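Local structure of hypothetical protein (Leishmania major, 3LJN) at residues T140-C145 / E174-R179; R179-R184 / I221-V226; V252-V257 / L291-A296. The protein is of unknown function but is built from ankyrin repeats, a scaffold that in other proteins commonly mediates protein-protein binding. All blocks are in the same frame, centred on the assembly; numbering follows the deposited sequence.

Overall arrangement
Read from the N terminus, the three contacts follow one another in series, none enclosing or crossing another. Interaction 1 joins the start of helix 141-147 to the start of helix 176-182, closing a loop that contains helix 153-162. Interaction 2 opens on the same helix, shares Arg-179 with interaction 1, and closes the loop holding helices 186-195 and 216-219; their centres are 13 Å apart. Interaction 3 fixes the end of helix 247-253 against the loop before helix 300-317, closing over helices 257-266 and 269-273, and touches interaction 2 through Asn-222 with Phe-293 and Glu-224 with Met-256. Together they run from the middle of the ankyrin stack toward its C-terminal end.

Interaction 1 of 3, residues T140-C145 / E174-R179; sequences TALHWC and ETPLMR
The imidazole of His-143 lies with one face against Pro-176, whose CG stands 4.0 Å from the ring centroid, almost straight above it, a CH-pi contact. At the ring's edge NE2 donates to Glu-174 O (2.9 Å, 147°), although the donor approaches from above the carbonyl plane. The guanidinium of Arg-179 receives His-143 CD2 over one face, 3.7 Å from NH1, with the two planes 33° apart. A chi1 of -72° sets the imidazole beside its own backbone N and close to Thr-140, with which it forms a capping box. Thr-140 N donates to ND1 at 3.2 Å, while OG1 takes a weak capping bond from His-143 N. This is the hallmark TPLH-type arrangement of ankyrin repeats, here TALH (140-143) and TPLM (175-178), of which only the first has the histidine that ties the start of helix 141-147 to the backbone just before helix 176-182. Leu-142 adds apolar contact, its CB 4.1 Å from Pro-176 CG. Lys-134 pairs with Glu-174, and Thr-175 caps its own helix while bonding to His-214. The contact is buried between helices 141-147 and 176-182, with helix 153-162 touching Leu-142 and helix 186-195 touching Pro-176.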
loop_
_atom_site.group_PDB
_atom_site.type_symbol
_atom_site.label_atom_id
_atom_site.label_comp_id
_atom_site.label_asym_id
_atom_site.label_seq_id
_atom_site.Cartn_x
_atom_site.Cartn_y
_atom_site.Cartn_z
ATOM N N THR A 140 -3.147 7.108 1.305
ATOM C CA THR A 140 -2.797 7.412 -0.065
ATOM C C THR A 140 -3.952 6.949 -0.937
ATOM O O THR A 140 -4.770 6.144 -0.504
ATOM C CB THR A 140 -1.535 6.676 -0.513
ATOM O OG1 THR A 140 -1.830 5.289 -0.690
ATOM C CG2 THR A 140 -0.404 6.848 0.498
ATOM N N ALA A 141 -4.011 7.453 -2.169
ATOM C CA ALA A 141 -5.070 7.084 -3.118
ATOM C C ALA A 141 -4.930 5.653 -3.642
ATOM O O ALA A 141 -5.888 5.076 -4.124
ATOM C CB ALA A 141 -5.097 8.047 -4.278
ATOM N N LEU A 142 -3.739 5.082 -3.568
ATOM C CA LEU A 142 -3.564 3.697 -3.967
ATOM C C LEU A 142 -4.251 2.753 -2.968
ATOM O O LEU A 142 -4.746 1.711 -3.380
ATOM C CB LEU A 142 -2.074 3.371 -4.130
ATOM C CG LEU A 142 -1.685 2.144 -4.968
ATOM C CD1 LEU A 142 -2.331 2.147 -6.337
ATOM C CD2 LEU A 142 -0.159 2.040 -5.104
ATOM N N HIS A 143 -4.286 3.128 -1.679
ATOM C CA HIS A 143 -5.050 2.402 -0.634
ATOM C C HIS A 143 -6.565 2.384 -0.913
ATOM O O HIS A 143 -7.216 1.348 -0.831
ATOM C CB HIS A 143 -4.892 3.066 0.741
ATOM C CG HIS A 143 -3.548 2.902 1.385
ATOM N ND1 HIS A 143 -2.630 3.926 1.457
ATOM C CD2 HIS A 143 -3.001 1.865 2.060
ATOM C CE1 HIS A 143 -1.559 3.515 2.110
ATOM N NE2 HIS A 143 -1.758 2.264 2.485
ATOM N N TRP A 144 -7.129 3.559 -1.186
ATOM C CA TRP A 144 -8.535 3.684 -1.571
ATOM C C TRP A 144 -8.888 2.745 -2.706
ATOM O O TRP A 144 -9.678 1.829 -2.512
ATOM C CB TRP A 144 -8.852 5.110 -1.989
ATOM C CG TRP A 144 -9.025 6.008 -0.843
ATOM C CD1 TRP A 144 -8.104 6.874 -0.320
ATOM C CD2 TRP A 144 -10.197 6.132 -0.042
ATOM N NE1 TRP A 144 -8.641 7.540 0.761
ATOM C CE2 TRP A 144 -9.925 7.100 0.952
ATOM C CE3 TRP A 144 -11.459 5.519 -0.068
ATOM C CZ2 TRP A 144 -10.870 7.469 1.908
ATOM C CZ3 TRP A 144 -12.399 5.887 0.885
ATOM C CH2 TRP A 144 -12.097 6.849 1.861
ATOM N N CYS A 145 -8.296 2.960 -3.879
ATOM C CA CYS A 145 -8.498 2.070 -5.033
ATOM C C CYS A 145 -8.599 0.607 -4.643
ATOM O O CYS A 145 -9.484 -0.122 -5.097
ATOM C CB CYS A 145 -7.347 2.218 -6.006
ATOM S SG CYS A 145 -7.315 3.845 -6.746
ATOM N N GLU A 174 0.539 1.079 7.325
ATOM C CA GLU A 174 0.156 -0.025 6.452
ATOM C C GLU A 174 0.322 0.371 5.005
ATOM O O GLU A 174 0.055 1.500 4.630
ATOM C CB GLU A 174 -1.296 -0.445 6.721
ATOM C CG GLU A 174 -1.425 -1.494 7.837
ATOM C CD GLU A 174 -2.611 -1.263 8.780
ATOM O OE1 GLU A 174 -3.440 -0.343 8.518
ATOM O OE2 GLU A 174 -2.697 -2.008 9.805
ATOM N N THR A 175 0.744 -0.588 4.194
ATOM C CA THR A 175 0.986 -0.378 2.770
ATOM C C THR A 175 -0.216 -0.800 1.934
ATOM O O THR A 175 -1.114 -1.445 2.438
ATOM C CB THR A 175 2.234 -1.155 2.333
ATOM O OG1 THR A 175 2.000 -2.565 2.414
ATOM C CG2 THR A 175 3.401 -0.814 3.228
ATOM N N PRO A 176 -0.262 -0.407 0.653
ATOM C CA PRO A 176 -1.398 -0.913 -0.125
ATOM C C PRO A 176 -1.444 -2.433 -0.264
ATOM O O PRO A 176 -2.530 -2.991 -0.305
ATOM C CB PRO A 176 -1.230 -0.230 -1.482
ATOM C CG PRO A 176 -0.591 1.056 -1.143
ATOM C CD PRO A 176 0.332 0.781 0.020
ATOM N N LEU A 177 -0.297 -3.105 -0.323
ATOM C CA LEU A 177 -0.300 -4.565 -0.360
ATOM C C LEU A 177 -0.966 -5.100 0.887
ATOM O O LEU A 177 -1.897 -5.896 0.795
ATOM C CB LEU A 177 1.111 -5.137 -0.485
ATOM C CG LEU A 177 1.693 -5.019 -1.896
ATOM C CD1 LEU A 177 3.169 -5.357 -1.880
ATOM C CD2 LEU A 177 0.931 -5.899 -2.900
HETATM N N MSE A 178 -0.491 -4.647 2.046
HETATM C CA MSE A 178 -1.092 -4.999 3.336
HETATM C C MSE A 178 -2.613 -4.784 3.306
HETATM O O MSE A 178 -3.376 -5.615 3.784
HETATM C CB MSE A 178 -0.446 -4.193 4.468
HETATM C CG MSE A 178 0.902 -4.730 4.935
HETATM SE SE MSE A 178 1.822 -3.594 6.296
HETATM C CE MSE A 178 3.583 -4.482 6.417
ATOM N N ARG A 179 -3.049 -3.687 2.703
ATOM C CA ARG A 179 -4.472 -3.373 2.592
ATOM C C ARG A 179 -5.256 -4.377 1.748
ATOM O O ARG A 179 -6.402 -4.687 2.070
ATOM C CB ARG A 179 -4.650 -1.964 2.014
ATOM C CG ARG A 179 -6.057 -1.426 2.082
ATOM C CD ARG A 179 -6.531 -1.200 3.523
ATOM N NE ARG A 179 -6.699 0.218 3.830
ATOM C CZ ARG A 179 -5.844 0.966 4.530
ATOM N NH1 ARG A 179 -4.725 0.449 5.041
ATOM N NH2 ARG A 179 -6.117 2.255 4.731
#

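Interaction 2 of 3, residues R179-R184 / I221-V226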
loop_
_atom_site.group_PDB
_atom_site.type_symbol
_atom_site.label_atom_id
_atom_site.label_comp_id
_atom_site.label_asym_id
_atom_site.label_seq_id
_atom_site.Cartn_x
_atom_site.Cartn_y
_atom_site.Cartn_z
ATOM N N ARG A 179 -3.049 -3.687 2.703
ATOM C CA ARG A 179 -4.472 -3.373 2.592
ATOM C C ARG A 179 -5.256 -4.377 1.748
ATOM O O ARG A 179 -6.402 -4.687 2.070
ATOM C CB ARG A 179 -4.650 -1.964 2.014
ATOM C CG ARG A 179 -6.057 -1.426 2.082
ATOM C CD ARG A 179 -6.531 -1.200 3.523
ATOM N NE ARG A 179 -6.699 0.218 3.830
ATOM C CZ ARG A 179 -5.844 0.966 4.530
ATOM N NH1 ARG A 179 -4.725 0.449 5.041
ATOM N NH2 ARG A 179 -6.117 2.255 4.731
ATOM N N ALA A 180 -4.650 -4.864 0.664
ATOM C CA ALA A 180 -5.322 -5.800 -0.254
ATOM C C ALA A 180 -5.443 -7.178 0.389
ATOM O O ALA A 180 -6.455 -7.873 0.242
ATOM C CB ALA A 180 -4.569 -5.892 -1.561
HETATM N N MSE A 181 -4.386 -7.559 1.098
HETATM C CA MSE A 181 -4.401 -8.706 1.994
HETATM C C MSE A 181 -5.528 -8.625 3.016
HETATM O O MSE A 181 -6.317 -9.548 3.103
HETATM C CB MSE A 181 -3.041 -8.841 2.687
HETATM C CG MSE A 181 -2.141 -9.804 1.946
HETATM SE SE MSE A 181 -0.232 -9.727 2.333
HETATM C CE MSE A 181 0.162 -11.485 1.620
ATOM N N GLU A 182 -5.628 -7.528 3.765
ATOM C CA GLU A 182 -6.680 -7.397 4.795
ATOM C C GLU A 182 -8.072 -7.558 4.186
ATOM O O GLU A 182 -8.844 -8.381 4.640
ATOM C CB GLU A 182 -6.565 -6.075 5.578
ATOM C CG GLU A 182 -7.777 -5.747 6.467
ATOM C CD GLU A 182 -7.462 -4.790 7.645
ATOM O OE1 GLU A 182 -6.353 -4.196 7.674
ATOM O OE2 GLU A 182 -8.335 -4.631 8.545
ATOM N N PHE A 183 -8.378 -6.804 3.139
ATOM C CA PHE A 183 -9.631 -6.990 2.411
ATOM C C PHE A 183 -9.614 -8.206 1.468
ATOM O O PHE A 183 -10.481 -8.329 0.607
ATOM C CB PHE A 183 -9.964 -5.747 1.580
ATOM C CG PHE A 183 -9.991 -4.456 2.361
ATOM C CD1 PHE A 183 -9.560 -3.274 1.763
ATOM C CD2 PHE A 183 -10.461 -4.410 3.679
ATOM C CE1 PHE A 183 -9.595 -2.077 2.457
ATOM C CE2 PHE A 183 -10.490 -3.210 4.384
ATOM C CZ PHE A 183 -10.054 -2.042 3.768
ATOM N N ARG A 184 -8.634 -9.090 1.606
ATOM C CA ARG A 184 -8.543 -10.291 0.779
ATOM C C ARG A 184 -9.001 -10.039 -0.647
ATOM O O ARG A 184 -9.835 -10.762 -1.181
ATOM C CB ARG A 184 -9.300 -11.473 1.423
ATOM C CG ARG A 184 -8.926 -11.637 2.887
ATOM C CD ARG A 184 -8.790 -13.054 3.369
ATOM N NE ARG A 184 -8.742 -13.234 4.834
ATOM C CZ ARG A 184 -8.414 -12.329 5.773
ATOM N NH1 ARG A 184 -8.036 -11.086 5.488
ATOM N NH2 ARG A 184 -8.450 -12.689 7.059
ATOM N N ILE A 221 -2.928 -14.887 6.762
ATOM C CA ILE A 221 -4.052 -14.828 5.832
ATOM C C ILE A 221 -4.280 -16.152 5.124
ATOM O O ILE A 221 -5.336 -16.372 4.537
ATOM C CB ILE A 221 -3.773 -13.764 4.772
ATOM C CG1 ILE A 221 -3.784 -12.387 5.419
ATOM C CG2 ILE A 221 -4.778 -13.806 3.650
ATOM C CD1 ILE A 221 -3.649 -11.298 4.416
ATOM N N ASN A 222 -3.281 -17.024 5.188
ATOM C CA ASN A 222 -3.274 -18.305 4.485
ATOM C C ASN A 222 -3.169 -18.158 2.960
ATOM O O ASN A 222 -3.818 -18.878 2.198
ATOM C CB ASN A 222 -4.472 -19.181 4.876
ATOM C CG ASN A 222 -4.275 -20.643 4.494
ATOM O OD1 ASN A 222 -3.161 -21.082 4.180
ATOM N ND2 ASN A 222 -5.362 -21.401 4.512
ATOM N N TRP A 223 -2.315 -17.233 2.542
ATOM C CA TRP A 223 -1.963 -17.054 1.149
ATOM C C TRP A 223 -0.546 -17.585 0.943
ATOM O O TRP A 223 0.411 -16.817 0.872
ATOM C CB TRP A 223 -2.089 -15.572 0.786
ATOM C CG TRP A 223 -3.503 -15.167 0.446
ATOM C CD1 TRP A 223 -4.644 -15.913 0.612
ATOM C CD2 TRP A 223 -3.928 -13.914 -0.121
ATOM N NE1 TRP A 223 -5.737 -15.209 0.177
ATOM C CE2 TRP A 223 -5.332 -13.979 -0.272
ATOM C CE3 TRP A 223 -3.256 -12.746 -0.526
ATOM C CZ2 TRP A 223 -6.077 -12.917 -0.806
ATOM C CZ3 TRP A 223 -4.003 -11.694 -1.058
ATOM C CH2 TRP A 223 -5.396 -11.790 -1.194
ATOM N N GLU A 224 -0.421 -18.912 0.853
ATOM C CA GLU A 224 0.894 -19.566 0.817
ATOM C C GLU A 224 1.703 -19.200 -0.420
ATOM O O GLU A 224 2.891 -18.951 -0.316
ATOM C CB GLU A 224 0.772 -21.094 0.920
ATOM C CG GLU A 224 2.112 -21.805 1.232
ATOM C CD GLU A 224 2.001 -23.330 1.359
ATOM O OE1 GLU A 224 0.966 -23.914 0.965
ATOM O OE2 GLU A 224 2.966 -23.954 1.847
ATOM N N ASP A 225 1.054 -19.173 -1.580
ATOM C CA ASP A 225 1.739 -18.936 -2.866
ATOM C C ASP A 225 2.207 -17.487 -3.067
ATOM O O ASP A 225 3.222 -17.235 -3.722
ATOM C CB ASP A 225 0.844 -19.361 -4.032
ATOM C CG ASP A 225 -0.601 -18.912 -3.860
ATOM O OD1 ASP A 225 -0.869 -18.011 -3.024
ATOM O OD2 ASP A 225 -1.473 -19.486 -4.554
ATOM N N VAL A 226 1.455 -16.543 -2.513
ATOM C CA VAL A 226 1.849 -15.139 -2.528
ATOM C C VAL A 226 3.004 -14.946 -1.576
ATOM O O VAL A 226 3.859 -14.109 -1.812
ATOM C CB VAL A 226 0.688 -14.214 -2.119
ATOM C CG1 VAL A 226 1.188 -12.834 -1.855
ATOM C CG2 VAL A 226 -0.370 -14.183 -3.206
#
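Met-181, a selenomethionine, reaches across from helix 176-182 to the indole of Trp-223. Its CG is 4.0 Å from Trp-223 CE3, approaching the ring obliquely, and the methyl CE meets Val-226 CG1 at 3.9 Å. Because the chain is extended beyond CG (chi2 162°, chi3 161°), one residue can touch both the indole and the valine further on. The Met-181 and Trp-223 side chains run past each other in opposite directions. CD1 of Ile-221 is modelled too close to Met-181 CB for its exact packing to be trusted. Its CG2 branch turns to Arg-184, lying 4.1 Å from Arg-184 CD and over one face of the Arg-184 guanidinium. The same CG2 also sits over a face of the Trp-223 indole, toward its rim. On the six-membered ring, CZ2 lies 3.9 Å from Arg-184 CA.

Two helix endings place these groups. Arg-184, with positive phi, is the C-prime residue of a Schellman motif: its N returns to Met-181 O at 2.8 Å, and Asn-185 N to Ala-180 O. A weak bond from Arg-184 NH1 to Met-181 O (3.3 Å) draws the guanidinium back toward the same helix end. A second Schellman motif, with Asn-222 at positive phi, turns the chain between Ile-221 and Trp-223. Farther out, Arg-186 makes a cation-pi contact with Trp-223 and a salt bridge with Asp-225, and Leu-189 of helix 186-195 touches both Trp-223 and Val-226. Trp-217 and Ala-218 of helix 216-219 pack on Met-181.

The end of helix 176-182 thus packs on the segment that follows helix 216-219, part of the side-by-side stacking of helices in this ankyrin-repeat array. Between the two segments the contact is made of carbon surfaces and one guanidinium face, while the polar bonds described lie within one segment or involve Asn-185 and Arg-186.

Interaction 3 of 3, residues V252-V257 / L291-A296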
loop_
_atom_site.group_PDB
_atom_site.type_symbol
_atom_site.label_atom_id
_atom_site.label_comp_id
_atom_site.label_asym_id
_atom_site.label_seq_id
_atom_site.Cartn_x
_atom_site.Cartn_y
_atom_site.Cartn_z
ATOM N N VAL A 252 5.625 -22.661 10.215
ATOM C CA VAL A 252 5.425 -23.907 10.946
ATOM C C VAL A 252 3.989 -23.955 11.439
ATOM O O VAL A 252 3.251 -24.886 11.093
ATOM C CB VAL A 252 6.418 -24.033 12.136
ATOM C CG1 VAL A 252 6.025 -25.174 13.038
ATOM C CG2 VAL A 252 7.837 -24.245 11.615
ATOM N N ARG A 253 3.601 -22.926 12.203
ATOM C CA ARG A 253 2.261 -22.815 12.785
ATOM C C ARG A 253 1.115 -22.795 11.779
ATOM O O ARG A 253 0.006 -23.210 12.097
ATOM C CB ARG A 253 2.154 -21.547 13.614
ATOM C CG ARG A 253 2.894 -21.601 14.927
ATOM C CD ARG A 253 2.086 -20.921 15.983
ATOM N NE ARG A 253 2.241 -19.472 15.987
ATOM C CZ ARG A 253 1.276 -18.598 16.291
ATOM N NH1 ARG A 253 0.034 -18.997 16.583
ATOM N NH2 ARG A 253 1.561 -17.297 16.287
ATOM N N ALA A 254 1.370 -22.295 10.577
ATOM C CA ALA A 254 0.359 -22.292 9.528
ATOM C C ALA A 254 0.296 -23.620 8.780
ATOM O O ALA A 254 -0.484 -23.739 7.833
ATOM C CB ALA A 254 0.639 -21.162 8.542
ATOM N N ALA A 255 1.078 -24.614 9.220
ATOM C CA ALA A 255 1.355 -25.829 8.439
ATOM C C ALA A 255 2.187 -25.370 7.239
ATOM O O ALA A 255 3.302 -24.894 7.431
ATOM C CB ALA A 255 0.084 -26.531 8.025
HETATM N N MSE A 256 1.677 -25.442 6.021
HETATM C CA MSE A 256 2.366 -24.768 4.908
HETATM C C MSE A 256 3.754 -25.357 4.745
HETATM O O MSE A 256 4.725 -24.820 5.273
HETATM C CB MSE A 256 2.466 -23.231 5.110
HETATM C CG MSE A 256 1.114 -22.454 5.029
HETATM SE SE MSE A 256 1.286 -20.469 4.687
HETATM C CE MSE A 256 3.161 -20.250 5.238
ATOM N N VAL A 257 3.825 -26.451 3.988
ATOM C CA VAL A 257 5.006 -27.307 3.952
ATOM C C VAL A 257 6.097 -26.746 3.046
ATOM O O VAL A 257 7.250 -26.620 3.472
ATOM C CB VAL A 257 4.645 -28.733 3.492
ATOM C CG1 VAL A 257 5.836 -29.647 3.655
ATOM C CG2 VAL A 257 3.479 -29.279 4.286
ATOM N N LEU A 291 -2.563 -22.191 13.657
ATOM C CA LEU A 291 -3.488 -21.115 13.260
ATOM C C LEU A 291 -4.860 -21.674 12.862
ATOM O O LEU A 291 -4.998 -22.855 12.590
ATOM C CB LEU A 291 -2.896 -20.254 12.140
ATOM C CG LEU A 291 -1.500 -19.675 12.387
ATOM C CD1 LEU A 291 -1.052 -18.933 11.172
ATOM C CD2 LEU A 291 -1.452 -18.777 13.582
ATOM N N ASP A 292 -5.866 -20.812 12.828
ATOM C CA ASP A 292 -7.272 -21.242 12.828
ATOM C C ASP A 292 -7.751 -21.948 11.562
ATOM O O ASP A 292 -8.538 -22.892 11.640
ATOM C CB ASP A 292 -8.176 -20.043 13.122
ATOM C CG ASP A 292 -7.796 -19.345 14.418
ATOM O OD1 ASP A 292 -6.770 -19.780 15.033
ATOM O OD2 ASP A 292 -8.511 -18.373 14.808
ATOM N N PHE A 293 -7.290 -21.470 10.410
ATOM C CA PHE A 293 -7.481 -22.135 9.117
ATOM C C PHE A 293 -6.757 -23.495 9.005
ATOM O O PHE A 293 -6.850 -24.130 7.960
ATOM C CB PHE A 293 -6.972 -21.221 7.996
ATOM C CG PHE A 293 -5.513 -20.852 8.139
ATOM C CD1 PHE A 293 -4.508 -21.720 7.708
ATOM C CD2 PHE A 293 -5.141 -19.657 8.742
ATOM C CE1 PHE A 293 -3.173 -21.403 7.856
ATOM C CE2 PHE A 293 -3.803 -19.335 8.892
ATOM C CZ PHE A 293 -2.817 -20.211 8.443
ATOM N N VAL A 294 -5.998 -23.897 10.035
ATOM C CA VAL A 294 -5.349 -25.219 10.116
ATOM C C VAL A 294 -6.259 -26.170 10.882
ATOM O O VAL A 294 -6.698 -25.816 11.967
ATOM C CB VAL A 294 -4.030 -25.170 10.920
ATOM C CG1 VAL A 294 -3.266 -26.437 10.741
ATOM C CG2 VAL A 294 -3.193 -23.996 10.526
ATOM N N PRO A 295 -6.530 -27.377 10.351
ATOM C CA PRO A 295 -7.443 -28.312 11.037
ATOM C C PRO A 295 -6.980 -28.737 12.416
ATOM O O PRO A 295 -5.812 -29.070 12.608
ATOM C CB PRO A 295 -7.473 -29.530 10.118
ATOM C CG PRO A 295 -7.100 -29.004 8.788
ATOM C CD PRO A 295 -6.135 -27.883 9.027
ATOM N N ALA A 296 -7.906 -28.722 13.367
ATOM C CA ALA A 296 -7.611 -29.083 14.756
ATOM C C ALA A 296 -7.387 -30.579 14.957
ATOM O O ALA A 296 -6.775 -30.981 15.945
ATOM C CB ALA A 296 -8.720 -28.597 15.672
#
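Leu-291 sits against the end of helix 247-253, its two methyl groups parting to different neighbours. CD2 lies over one face of the Arg-253 guanidinium, 3.4 Å from NH1, and the two side chains cross at about a right angle. CD1 turns instead to Ala-254, whose CB is 3.8 Å away. From another direction Phe-293 brings the rim of its ring to the same alanine: CZ is 3.6 Å from Ala-254 CB, which lies in the ring plane, and CE1 comes near Ala-254 O. With chi1 at 59°, the phenyl group takes the position between its backbone N and carbonyl carbon, bringing the ring end nearer.

The loop is shaped by a type I beta turn from Leu-291 to Val-294, and it docks on the C-terminal end of helix 247-253 and the residues just after it, late in this ankyrin repeat protein. Leu-291 N donates to Arg-253 O (3.2 Å, 166°) from above the carbonyl plane. Val-294 places CG2 3.6 Å from that same oxygen, with CG1 directed to Ala-255 CB.

Arg-253 NH1 is hydrogen-bonded to Val-289 O, just ahead of the turn. Ile-219 touches Ala-254, and Ser-301 of helix 300-317 packs on Ala-255.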